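Local coordinates for protein arylmalonate decarboxylase (PDB 2VLB) that catalyses the decarboxylation of 2-aryl-2-methylmalonates to 2-arylpropionates and carbon dioxide, at residues V119-L124 and S144-G149; D184-S189 and V208-S213; S78-R83 and T105-V110. All blocks are in the same frame, centred on the assembly; numbering follows the deposited sequence. Where two conformers were deposited one is given.

Interaction 1 (V119-L124 and S144-G149)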
loop_
_atom_site.group_PDB
_atom_site.type_symbol
_atom_site.label_atom_id
_atom_site.label_comp_id
_atom_site.label_asym_id
_atom_site.label_seq_id
_atom_site.Cartn_x
_atom_site.Cartn_y
_atom_site.Cartn_z
ATOM N N VAL A 119 -11.673 11.600 -0.140
ATOM C CA VAL A 119 -10.519 12.423 0.222
ATOM C C VAL A 119 -9.911 13.065 -1.034
ATOM O O VAL A 119 -9.409 12.358 -1.913
ATOM C CB VAL A 119 -9.455 11.582 1.007
ATOM C CG1 VAL A 119 -8.150 12.360 1.249
ATOM C CG2 VAL A 119 -10.024 11.116 2.343
ATOM N N ARG A 120 -9.956 14.393 -1.127
ATOM C CA ARG A 120 -9.289 15.058 -2.254
ATOM C C ARG A 120 -7.992 15.757 -1.836
ATOM O O ARG A 120 -6.967 15.635 -2.516
ATOM C CB ARG A 120 -10.219 16.015 -3.026
ATOM C CG ARG A 120 -9.632 16.344 -4.427
ATOM C CD ARG A 120 -10.505 17.230 -5.308
ATOM N NE ARG A 120 -10.000 17.186 -6.689
ATOM C CZ ARG A 120 -10.324 18.029 -7.678
ATOM N NH1 ARG A 120 -11.174 19.043 -7.490
ATOM N NH2 ARG A 120 -9.778 17.856 -8.878
ATOM N N ARG A 121 -8.042 16.476 -0.714
ATOM C CA ARG A 121 -6.854 17.122 -0.159
ATOM C C ARG A 121 -6.220 16.178 0.863
ATOM O O ARG A 121 -6.877 15.808 1.835
ATOM C CB ARG A 121 -7.230 18.471 0.458
ATOM C CG ARG A 121 -7.807 19.459 -0.567
ATOM C CD ARG A 121 -8.173 20.811 0.045
ATOM N NE ARG A 121 -6.993 21.531 0.523
ATOM C CZ ARG A 121 -6.241 22.351 -0.210
ATOM N NH1 ARG A 121 -6.517 22.572 -1.495
ATOM N NH2 ARG A 121 -5.195 22.947 0.349
ATOM N N VAL A 122 -4.968 15.761 0.617
ATOM C CA VAL A 122 -4.277 14.743 1.442
ATOM C C VAL A 122 -2.997 15.252 2.121
ATOM O O VAL A 122 -2.112 15.786 1.447
ATOM C CB VAL A 122 -3.770 13.526 0.596
ATOM C CG1 VAL A 122 -3.606 12.288 1.484
ATOM C CG2 VAL A 122 -4.640 13.229 -0.564
ATOM N N ALA A 123 -2.877 15.051 3.436
ATOM C CA ALA A 123 -1.581 15.178 4.126
ATOM C C ALA A 123 -0.882 13.819 4.125
ATOM O O ALA A 123 -1.509 12.794 4.428
ATOM C CB ALA A 123 -1.766 15.686 5.560
ATOM N N LEU A 124 0.397 13.809 3.757
ATOM C CA LEU A 124 1.186 12.581 3.685
ATOM C C LEU A 124 2.122 12.476 4.887
ATOM O O LEU A 124 2.729 13.473 5.314
ATOM C CB LEU A 124 2.005 12.519 2.396
ATOM C CG LEU A 124 1.225 12.401 1.075
ATOM C CD1 LEU A 124 0.662 13.760 0.619
ATOM C CD2 LEU A 124 2.117 11.762 -0.000
ATOM N N SER A 144 -4.868 14.162 -9.905
ATOM C CA SER A 144 -5.756 15.274 -9.506
ATOM C C SER A 144 -6.158 15.332 -8.026
ATOM O O SER A 144 -7.046 16.100 -7.661
ATOM C CB SER A 144 -7.006 15.373 -10.404
ATOM O OG SER A 144 -6.676 15.969 -11.643
ATOM N N LEU A 145 -5.508 14.548 -7.177
ATOM C CA LEU A 145 -5.616 14.781 -5.746
ATOM C C LEU A 145 -4.662 15.922 -5.396
ATOM O O LEU A 145 -3.818 16.327 -6.224
ATOM C CB LEU A 145 -5.305 13.524 -4.919
ATOM C CG LEU A 145 -6.335 12.391 -4.983
ATOM C CD1 LEU A 145 -6.077 11.505 -6.201
ATOM C CD2 LEU A 145 -6.277 11.524 -3.746
ATOM N N VAL A 146 -4.811 16.454 -4.189
ATOM C CA VAL A 146 -4.073 17.652 -3.795
ATOM C C VAL A 146 -3.263 17.403 -2.508
ATOM O O VAL A 146 -3.794 17.474 -1.391
ATOM C CB VAL A 146 -5.000 18.912 -3.704
ATOM C CG1 VAL A 146 -4.230 20.136 -3.268
ATOM C CG2 VAL A 146 -5.655 19.186 -5.062
ATOM N N PRO A 147 -1.972 17.083 -2.667
ATOM C CA PRO A 147 -1.124 17.004 -1.475
ATOM C C PRO A 147 -1.077 18.356 -0.762
ATOM O O PRO A 147 -0.986 19.413 -1.397
ATOM C CB PRO A 147 0.235 16.593 -2.039
ATOM C CG PRO A 147 -0.126 15.878 -3.335
ATOM C CD PRO A 147 -1.242 16.695 -3.893
ATOM N N THR A 148 -1.228 18.322 0.549
ATOM C CA THR A 148 -1.308 19.550 1.320
ATOM C C THR A 148 -0.116 19.740 2.270
ATOM O O THR A 148 -0.003 20.779 2.915
ATOM C CB THR A 148 -2.607 19.567 2.171
ATOM O OG1 THR A 148 -2.671 18.356 2.936
ATOM C CG2 THR A 148 -3.852 19.681 1.280
ATOM N N GLY A 149 0.765 18.745 2.370
ATOM C CA GLY A 149 1.839 18.791 3.364
ATOM C C GLY A 149 2.430 17.418 3.546
ATOM O O GLY A 149 1.771 16.417 3.242
#
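T148 is an extra residue in an otherwise regular pairing: its backbone N binds V122 O at 2.8 Å, yet the next bond on that side, from L124 N at 3.0 Å, goes to G149 O. This is a beta bulge, and the backbone of T148 turns at the step (psi -6°) where a strand would continue extended. The T148 hydroxyl, placed between its own N and carbonyl carbon (chi1 53°), folds back toward V122 O; T148 OG1 is also hydrogen-bonded to the S183 hydroxyl, so the weak contact with V122 O is not settled. Before the bulge the register is parallel and even, V146 N donating to R120 O and V122 N to V146 O. The two strands, 121-126 and 146-152, belong to a beta-alpha-beta unit whose crossover is helix 130-142, and strand 146-152 is outermost in its four-stranded sheet within the chain. Before the strands begin, the extended side chain of R120 reaches the end of that helix, where S144 closes a Schellman motif: R120 NE donates to S144 O at 3.3 Å, coming nearly along the C=O direction, with NH2 adding a weak second bond. On the R121 and V146 side, the two side chains run side by side and V146 CG1 covers one face of the guanidinium, 3.8 Å from R121 NH1, while R121 NH2 makes a salt bridge with D182. On the opposite side L124 CD1 lies alongside P147 CB at 3.9 Å, both residues packing on A137, and V122 CG2 meets L145 CD2 at 4.0 Å.

Interaction 2 (D184-S189 and V208-S213)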
loop_
_atom_site.group_PDB
_atom_site.type_symbol
_atom_site.label_atom_id
_atom_site.label_comp_id
_atom_site.label_asym_id
_atom_site.label_seq_id
_atom_site.Cartn_x
_atom_site.Cartn_y
_atom_site.Cartn_z
ATOM N N ASP A 184 -8.519 16.738 3.854
ATOM C CA ASP A 184 -9.676 15.842 3.951
ATOM C C ASP A 184 -9.273 14.530 4.624
ATOM O O ASP A 184 -10.116 13.825 5.167
ATOM C CB ASP A 184 -10.228 15.504 2.550
ATOM C CG ASP A 184 -10.716 16.722 1.782
ATOM O OD1 ASP A 184 -11.319 17.631 2.399
ATOM O OD2 ASP A 184 -10.511 16.756 0.541
ATOM N N GLY A 185 -7.987 14.184 4.555
ATOM C CA GLY A 185 -7.488 12.953 5.158
ATOM C C GLY A 185 -5.975 12.807 5.080
ATOM O O GLY A 185 -5.277 13.711 4.626
ATOM N N ILE A 186 -5.472 11.653 5.502
ATOM C CA ILE A 186 -4.042 11.452 5.682
ATOM C C ILE A 186 -3.648 10.157 4.982
ATOM O O ILE A 186 -4.380 9.157 5.056
ATOM C CB ILE A 186 -3.714 11.359 7.200
ATOM C CG1 ILE A 186 -4.139 12.638 7.928
ATOM C CG2 ILE A 186 -2.226 10.985 7.466
ATOM C CD1 ILE A 186 -4.282 12.428 9.421
ATOM N N LEU A 187 -2.509 10.176 4.290
ATOM C CA LEU A 187 -1.941 8.960 3.732
ATOM C C LEU A 187 -0.677 8.625 4.521
ATOM O O LEU A 187 0.250 9.440 4.576
ATOM C CB LEU A 187 -1.617 9.126 2.247
ATOM C CG LEU A 187 -0.871 7.961 1.592
ATOM C CD1 LEU A 187 -1.657 6.651 1.714
ATOM C CD2 LEU A 187 -0.542 8.296 0.135
ATOM N N LEU A 188 -0.675 7.451 5.157
ATOM C CA LEU A 188 0.505 6.944 5.843
ATOM C C LEU A 188 1.139 5.860 4.985
ATOM O O LEU A 188 0.470 4.893 4.602
ATOM C CB LEU A 188 0.129 6.397 7.230
ATOM C CG LEU A 188 1.267 5.683 8.003
ATOM C CD1 LEU A 188 2.342 6.678 8.532
ATOM C CD2 LEU A 188 0.693 4.834 9.151
ATOM N N SER A 189 2.417 6.025 4.660
ATOM C CA SER A 189 3.162 4.992 3.928
ATOM C C SER A 189 4.467 4.693 4.644
ATOM O O SER A 189 4.907 5.465 5.500
ATOM C CB SER A 189 3.466 5.467 2.506
ATOM O OG SER A 189 4.320 6.609 2.543
ATOM N N VAL A 208 -10.704 12.886 10.944
ATOM C CA VAL A 208 -10.512 12.741 9.503
ATOM C C VAL A 208 -9.982 11.340 9.223
ATOM O O VAL A 208 -9.320 10.761 10.079
ATOM C CB VAL A 208 -9.577 13.827 8.882
ATOM C CG1 VAL A 208 -10.130 15.242 9.134
ATOM C CG2 VAL A 208 -8.138 13.693 9.368
ATOM N N PRO A 209 -10.305 10.775 8.045
ATOM C CA PRO A 209 -9.890 9.401 7.748
ATOM C C PRO A 209 -8.404 9.237 7.429
ATOM O O PRO A 209 -7.744 10.179 6.992
ATOM C CB PRO A 209 -10.742 9.024 6.533
ATOM C CG PRO A 209 -11.189 10.302 5.945
ATOM C CD PRO A 209 -11.096 11.377 6.956
ATOM N N VAL A 210 -7.891 8.032 7.660
ATOM C CA VAL A 210 -6.501 7.731 7.388
ATOM C C VAL A 210 -6.448 6.529 6.462
ATOM O O VAL A 210 -7.145 5.538 6.691
ATOM C CB VAL A 210 -5.714 7.401 8.694
ATOM C CG1 VAL A 210 -4.242 7.043 8.373
ATOM C CG2 VAL A 210 -5.811 8.564 9.690
ATOM N N VAL A 211 -5.632 6.621 5.412
ATOM C CA VAL A 211 -5.342 5.470 4.586
ATOM C C VAL A 211 -3.906 5.039 4.881
ATOM O O VAL A 211 -2.972 5.822 4.698
ATOM C CB VAL A 211 -5.521 5.791 3.084
ATOM C CG1 VAL A 211 -5.019 4.658 2.200
ATOM C CG2 VAL A 211 -7.002 6.095 2.776
ATOM N N SER A 212 -3.723 3.814 5.355
ATOM C CA SER A 212 -2.361 3.255 5.438
ATOM C C SER A 212 -2.131 2.372 4.226
ATOM O O SER A 212 -2.921 1.439 3.959
ATOM C CB SER A 212 -2.141 2.486 6.742
ATOM O OG SER A 212 -0.797 2.021 6.843
ATOM N N SER A 213 -1.052 2.667 3.498
ATOM C CA SER A 213 -0.817 2.085 2.189
ATOM C C SER A 213 -0.843 0.540 2.190
ATOM O O SER A 213 -1.471 -0.065 1.314
ATOM C CB SER A 213 0.499 2.631 1.579
ATOM O OG SER A 213 1.613 2.308 2.412
HETATM O O HOH W 1 1.358 1.565 5.159
#
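Peptide groups are the flat groups where D184-S189 meets V208-S213, and they meet edge to edge through their N-H and C=O groups. I186 N lies in the carbonyl plane of P209 and bonds P209 O at 3.1 Å, while P209 CD, the ring carbon bonded to the proline N, lies 3.2 Å from D184 O. The donors V211 N, L188 N and S213 N follow in sequence: V211 N to I186 O at 2.9 Å (171° at the hydrogen), L188 N to V211 O, and S213 N to L188 O. The result is an evenly spaced parallel pair, with I186 opposite V210, L187 opposite V211 and L188 opposite S212.

On the face carrying I186 and V210, the isoleucine CD1 bridges two valines, 4.1 Å from V208 CG2 and a similar distance from V210 CG2. The other face carries L187 and V211. With CG anti to the backbone N (chi1 173°), L187 sends CD1 back over the neighbouring strand, 3.4 Å from V211 O and 3.9 Å from V211 CG1. Where the strand passes into helix 213-225, water 1 joins the hydroxyls of S212 and S213, 2.8 Å from S212 OG; S212 OG has T195 as a further partner, and the water's bond to L188 O is weak.

Strands 185-189 and 210-212 are connected by helix 198-206, which forms the beta-alpha-beta crossover and covers I186 and V210 through V202. V110 and L114 of helix 106-116 cover L187 and V211 on the other face, while strand 121-126 hydrogen-bonds the far edge of 185-189.

Interaction 3 (S78-R83 and T105-V110)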
loop_
_atom_site.group_PDB
_atom_site.type_symbol
_atom_site.label_atom_id
_atom_site.label_comp_id
_atom_site.label_asym_id
_atom_site.label_seq_id
_atom_site.Cartn_x
_atom_site.Cartn_y
_atom_site.Cartn_z
ATOM N N SER A 78 7.905 1.246 -4.107
ATOM C CA SER A 78 8.629 1.909 -5.190
ATOM C C SER A 78 8.086 1.569 -6.570
ATOM O O SER A 78 7.899 2.463 -7.416
ATOM C CB SER A 78 10.109 1.577 -5.132
ATOM O OG SER A 78 10.639 2.037 -3.916
ATOM N N LEU A 79 7.847 0.282 -6.810
ATOM C CA LEU A 79 7.329 -0.130 -8.124
ATOM C C LEU A 79 5.962 0.453 -8.401
ATOM O O LEU A 79 5.683 0.859 -9.539
ATOM C CB LEU A 79 7.306 -1.646 -8.272
ATOM C CG LEU A 79 8.661 -2.294 -8.581
ATOM C CD1 LEU A 79 8.589 -3.784 -8.342
ATOM C CD2 LEU A 79 9.156 -1.980 -10.038
ATOM N N SER A 80 5.109 0.531 -7.372
ATOM C CA SER A 80 3.732 1.034 -7.571
ATOM C C SER A 80 3.652 2.553 -7.782
ATOM O O SER A 80 2.756 3.019 -8.475
ATOM C CB SER A 80 2.809 0.681 -6.380
ATOM O OG SER A 80 2.769 -0.711 -6.160
ATOM N N PHE A 81 4.525 3.318 -7.124
ATOM C CA PHE A 81 4.409 4.781 -7.110
ATOM C C PHE A 81 5.504 5.567 -7.848
ATOM O O PHE A 81 5.235 6.664 -8.353
ATOM C CB PHE A 81 4.419 5.301 -5.659
ATOM C CG PHE A 81 3.148 5.047 -4.888
ATOM C CD1 PHE A 81 2.022 5.864 -5.070
ATOM C CD2 PHE A 81 3.093 4.030 -3.937
ATOM C CE1 PHE A 81 0.854 5.651 -4.335
ATOM C CE2 PHE A 81 1.927 3.823 -3.160
ATOM C CZ PHE A 81 0.808 4.636 -3.361
ATOM N N TYR A 82 6.748 5.066 -7.856
ATOM C CA TYR A 82 7.895 5.975 -8.117
ATOM C C TYR A 82 8.010 6.430 -9.562
ATOM O O TYR A 82 8.717 7.381 -9.846
ATOM C CB TYR A 82 9.235 5.399 -7.642
ATOM C CG TYR A 82 9.475 5.465 -6.144
ATOM C CD1 TYR A 82 8.410 5.628 -5.237
ATOM C CD2 TYR A 82 10.757 5.317 -5.631
ATOM C CE1 TYR A 82 8.626 5.663 -3.868
ATOM C CE2 TYR A 82 10.984 5.356 -4.259
ATOM C CZ TYR A 82 9.916 5.521 -3.389
ATOM O OH TYR A 82 10.160 5.555 -2.033
ATOM N N ARG A 83 7.325 5.749 -10.475
ATOM C CA ARG A 83 7.399 6.138 -11.886
ATOM C C ARG A 83 6.102 6.773 -12.386
ATOM O O ARG A 83 5.952 7.040 -13.577
ATOM C CB ARG A 83 7.777 4.931 -12.747
ATOM C CG ARG A 83 9.212 4.459 -12.451
ATOM C CD ARG A 83 9.555 3.253 -13.336
ATOM N NE ARG A 83 10.965 2.923 -13.213
ATOM C CZ ARG A 83 11.476 2.122 -12.273
ATOM N NH1 ARG A 83 10.681 1.528 -11.390
ATOM N NH2 ARG A 83 12.781 1.896 -12.243
ATOM N N THR A 105 -2.290 -3.176 -7.754
ATOM C CA THR A 105 -1.069 -2.769 -7.048
ATOM C C THR A 105 -1.396 -1.929 -5.823
ATOM O O THR A 105 -2.527 -1.466 -5.665
ATOM C CB THR A 105 -0.083 -1.938 -7.935
ATOM O OG1 THR A 105 -0.583 -0.612 -8.081
ATOM C CG2 THR A 105 0.116 -2.575 -9.341
ATOM N N MET A 106 -0.384 -1.694 -5.005
ATOM C CA MET A 106 -0.516 -0.828 -3.830
ATOM C C MET A 106 -0.991 0.618 -4.140
ATOM O O MET A 106 -1.712 1.220 -3.328
ATOM C CB MET A 106 0.803 -0.796 -3.050
ATOM C CG MET A 106 0.704 -0.023 -1.686
ATOM S SD MET A 106 2.324 0.289 -0.930
ATOM C CE MET A 106 2.584 -1.315 -0.149
ATOM N N SER A 107 -0.496 1.202 -5.230
ATOM C CA SER A 107 -0.887 2.565 -5.614
ATOM C C SER A 107 -2.346 2.638 -6.073
ATOM O O SER A 107 -3.085 3.570 -5.730
ATOM C CB SER A 107 0.053 3.138 -6.695
ATOM O OG SER A 107 0.108 2.325 -7.859
ATOM N N THR A 108 -2.758 1.662 -6.879
ATOM C CA THR A 108 -4.177 1.527 -7.237
ATOM C C THR A 108 -5.031 1.386 -5.970
ATOM O O THR A 108 -6.038 2.097 -5.809
ATOM C CB THR A 108 -4.378 0.359 -8.205
ATOM O OG1 THR A 108 -3.655 0.648 -9.404
ATOM C CG2 THR A 108 -5.867 0.136 -8.557
ATOM N N ALA A 109 -4.613 0.504 -5.060
ATOM C CA ALA A 109 -5.299 0.338 -3.767
ATOM C C ALA A 109 -5.433 1.646 -2.998
ATOM O O ALA A 109 -6.506 1.947 -2.474
ATOM C CB ALA A 109 -4.577 -0.706 -2.890
ATOM N N VAL A 110 -4.349 2.418 -2.926
ATOM C CA VAL A 110 -4.356 3.703 -2.202
ATOM C C VAL A 110 -5.281 4.725 -2.867
ATOM O O VAL A 110 -6.043 5.413 -2.189
ATOM C CB VAL A 110 -2.924 4.290 -2.096
ATOM C CG1 VAL A 110 -2.947 5.769 -1.738
ATOM C CG2 VAL A 110 -2.069 3.475 -1.100
#
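S107, in the first turn of helix 106-116, presses against S80 and F81 of helix 77-81. Helix 106-116 follows strand 103-105 of one parallel four-stranded sheet and leads to strand 121-126 of a second, so the contact lies where the two alpha/beta halves of the chain are joined, an arrangement consistent with the two-domain fold of the aspartate/glutamate racemase clan.

The polar part centres on the S107 hydroxyl. Set between its own backbone N and carbonyl carbon (chi1 57°), S107 OG points across to the carbonyl of S80 and lies 2.8 Å from S80 O, a likely hydrogen bond that is not settled, since its proton could serve another acceptor. T105 is the N-cap of the helix: T105 OG1 takes a nearly straight but weak bond from T108 N at 3.4 Å, and the same hydroxyl also has a hydrogen bond with N88, a residue of helix 85-99.

Aromatic contact comes next. S107 CB sits over one face of the F81 ring in a CH-pi contact, 3.6 Å from the centroid and 15° off the normal, and S107 CA lies above the same face near the rim, 3.5 Å from F81 CZ. F139 meets the ring edge-to-face, tying F81 to helix 130-142 as well.

Two apolar side chains meet the ring at its edge. Near its plane, V110 CG2 touches F81 CZ at 3.8 Å, one helical turn on from M106, which itself packs on helix 213-225. The M106 chain runs extended through chi2 and bends at chi3, with M106 SD near the plane of the F81 ring, 4.2 Å from F81 CE2.

Interactions 1 and 2 share one sheet: strands 121-126 and 185-189 are neighbours in it, joined where R121 O lies 2.8 Å from D184 N and A123 O 2.8 Å from L187 N, and their centres are 10 Å apart. Interaction 3 belongs to the region between the two sheets. It touches interaction 2 through V110 CG1, 3.8 Å from L187 CD1, and through M106 against S213, but stays about 6 Å from interaction 1 at the nearest atoms. In relatives of this clan the active site lies in the cleft between the halves, which would place interaction 3 near that cleft. A bound beta-mercaptoethanol, probably from the crystallisation liquor, lies about 4 Å from G149 of interaction 1.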